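Local coordinates for PA0821 (Pseudomonas aeruginosa, PDB 7DRG), which probably acts as the immunity protein (antitoxin) that neutralises a VRR-NUC domain-containing effector of the type VI secretion system, at residues L173-G178 / L233-N238. Sequence-based numbering, arbitrary orientation.
Sequences LEPEQG and LTLLNN
Gly178 and Leu235 form a hydrogen-bonded antiparallel pair, with Gln177 and Leu236 as the non-hydrogen-bonded pair beside it. This is an antiparallel beta ladder between strands 177-180 and 233-237, inside the type VI immunity region. Leu235 N gives a nearly straight bond to Gly178 O (2.9 Å, 172°). The return bond, Gly178 N to Leu235 O, is weak at 3.3 Å. Leu235 O also takes a CA-H contact from Gln177. A further backbone bond, Asn237 N to Glu176 O, is weak too.

Strand 177-180 also pairs with strand 34-46, and strand 233-237 with 267-272. Leu235 carries most of the apolar packing. With CG turned away from its own N, Leu235 sends both methyls to the Pro175 ring and the backbone of Gln177. Leu235 CD1 meets Pro175 CG at 3.8 Å, the two side chains crossing at about a right angle. Leu235 CD2 lies 3.7 Å from Gln177 CA. Leu44 of strand 34-46 and Ala170 of helix 161-173 also touch Leu235. On the other face, Gln177 NE2 bonds to Tyr302 OH.

Asn237 ends the strand and N-caps helix 238-243, its OD1 accepting from Arg240 N. Its first torsion (chi1 68°) sets Asn237 CG 3.2 Å from Glu176 O. Asn237 CB packs 3.4 Å from Pro175 O. The Glu176 carboxylate and the Asn237 amide are turned 69° apart and make no direct bond. A water joins them: it accepts from Asn237 ND2 at 2.9 Å and donates weakly to Glu176 OE2.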
loop_
_atom_site.group_PDB
_atom_site.type_symbol
_atom_site.label_atom_id
_atom_site.label_comp_id
_atom_site.label_asym_id
_atom_site.label_seq_id
_atom_site.Cartn_x
_atom_site.Cartn_y
_atom_site.Cartn_z
ATOM N N LEU B 173 -4.958 14.699 -33.649
ATOM C CA LEU B 173 -6.192 14.029 -33.276
ATOM C C LEU B 173 -7.225 14.973 -32.684
ATOM O O LEU B 173 -8.387 14.567 -32.533
ATOM C CB LEU B 173 -5.898 12.902 -32.272
ATOM C CG LEU B 173 -4.961 11.808 -32.793
ATOM C CD1 LEU B 173 -4.637 10.807 -31.691
ATOM C CD2 LEU B 173 -5.581 11.095 -33.992
ATOM N N GLU B 174 -6.834 16.208 -32.354
ATOM C CA GLU B 174 -7.677 17.202 -31.693
ATOM C C GLU B 174 -8.522 16.556 -30.585
ATOM O O GLU B 174 -9.752 16.542 -30.663
ATOM C CB GLU B 174 -8.555 17.938 -32.700
ATOM C CG GLU B 174 -7.719 18.601 -33.802
ATOM C CD GLU B 174 -8.372 19.837 -34.396
ATOM O OE1 GLU B 174 -9.522 19.733 -34.871
ATOM O OE2 GLU B 174 -7.722 20.913 -34.390
ATOM N N PRO B 175 -7.879 16.024 -29.547
ATOM C CA PRO B 175 -8.596 15.226 -28.547
ATOM C C PRO B 175 -9.518 16.073 -27.688
ATOM O O PRO B 175 -9.386 17.296 -27.591
ATOM C CB PRO B 175 -7.468 14.622 -27.696
ATOM C CG PRO B 175 -6.204 14.835 -28.497
ATOM C CD PRO B 175 -6.436 16.094 -29.263
ATOM N N GLU B 176 -10.454 15.385 -27.030
ATOM C CA GLU B 176 -11.336 16.056 -26.085
ATOM C C GLU B 176 -10.621 16.340 -24.769
ATOM O O GLU B 176 -10.848 17.381 -24.143
ATOM C CB GLU B 176 -12.574 15.193 -25.827
ATOM C CG GLU B 176 -13.228 14.653 -27.094
ATOM C CD GLU B 176 -13.966 15.717 -27.871
ATOM O OE1 GLU B 176 -14.835 16.382 -27.266
ATOM O OE2 GLU B 176 -13.672 15.886 -29.083
ATOM N N GLN B 177 -9.770 15.416 -24.337
ATOM C CA GLN B 177 -9.107 15.492 -23.046
ATOM C C GLN B 177 -7.995 14.459 -23.037
ATOM O O GLN B 177 -7.950 13.562 -23.884
ATOM C CB GLN B 177 -10.077 15.236 -21.889
ATOM C CG GLN B 177 -10.774 13.887 -21.988
ATOM C CD GLN B 177 -11.720 13.633 -20.837
ATOM O OE1 GLN B 177 -11.311 13.636 -19.673
ATOM N NE2 GLN B 177 -12.997 13.402 -21.151
ATOM N N GLY B 178 -7.098 14.592 -22.072
ATOM C CA GLY B 178 -5.974 13.678 -22.023
ATOM C C GLY B 178 -5.013 14.055 -20.920
ATOM O O GLY B 178 -5.156 15.091 -20.261
ATOM N N LEU B 233 1.595 15.998 -17.980
ATOM C CA LEU B 233 0.962 16.691 -19.088
ATOM C C LEU B 233 -0.544 16.560 -18.922
ATOM O O LEU B 233 -1.041 15.494 -18.547
ATOM C CB LEU B 233 1.405 16.117 -20.433
ATOM C CG LEU B 233 2.909 15.921 -20.635
ATOM C CD1 LEU B 233 3.197 15.428 -22.049
ATOM C CD2 LEU B 233 3.669 17.223 -20.360
ATOM N N THR B 234 -1.259 17.655 -19.158
ATOM C CA THR B 234 -2.711 17.688 -19.076
ATOM C C THR B 234 -3.243 18.356 -20.331
ATOM O O THR B 234 -2.806 19.456 -20.667
ATOM C CB THR B 234 -3.170 18.448 -17.830
ATOM O OG1 THR B 234 -2.511 17.896 -16.682
ATOM C CG2 THR B 234 -4.677 18.299 -17.643
ATOM N N LEU B 235 -4.173 17.695 -21.023
ATOM C CA LEU B 235 -4.723 18.206 -22.277
ATOM C C LEU B 235 -6.169 18.638 -22.067
ATOM O O LEU B 235 -6.995 17.851 -21.594
ATOM C CB LEU B 235 -4.635 17.155 -23.392
ATOM C CG LEU B 235 -5.080 17.625 -24.788
ATOM C CD1 LEU B 235 -4.336 16.858 -25.838
ATOM C CD2 LEU B 235 -6.577 17.422 -24.994
ATOM N N LEU B 236 -6.478 19.875 -22.455
ATOM C CA LEU B 236 -7.836 20.400 -22.441
ATOM C C LEU B 236 -8.199 20.848 -23.846
ATOM O O LEU B 236 -7.451 21.617 -24.453
ATOM C CB LEU B 236 -7.967 21.598 -21.500
ATOM C CG LEU B 236 -7.424 21.477 -20.077
ATOM C CD1 LEU B 236 -7.619 22.798 -19.355
ATOM C CD2 LEU B 236 -8.105 20.348 -19.316
ATOM N N ASN B 237 -9.342 20.390 -24.354
ATOM C CA ASN B 237 -9.824 20.988 -25.593
ATOM C C ASN B 237 -10.360 22.391 -25.298
ATOM O O ASN B 237 -10.456 22.819 -24.146
ATOM C CB ASN B 237 -10.872 20.096 -26.274
ATOM C CG ASN B 237 -12.177 19.987 -25.497
ATOM O OD1 ASN B 237 -12.263 20.339 -24.318
ATOM N ND2 ASN B 237 -13.208 19.473 -26.168
ATOM N N ASN B 238 -10.673 23.136 -26.362
ATOM C CA ASN B 238 -11.046 24.531 -26.153
ATOM C C ASN B 238 -12.283 24.665 -25.273
ATOM O O ASN B 238 -12.380 25.615 -24.489
ATOM C CB ASN B 238 -11.259 25.236 -27.491
ATOM C CG ASN B 238 -9.952 25.719 -28.105
ATOM O OD1 ASN B 238 -8.949 25.882 -27.409
ATOM N ND2 ASN B 238 -9.965 25.967 -29.409
HETATM O O HOH W 1 -12.622 18.879 -28.951
#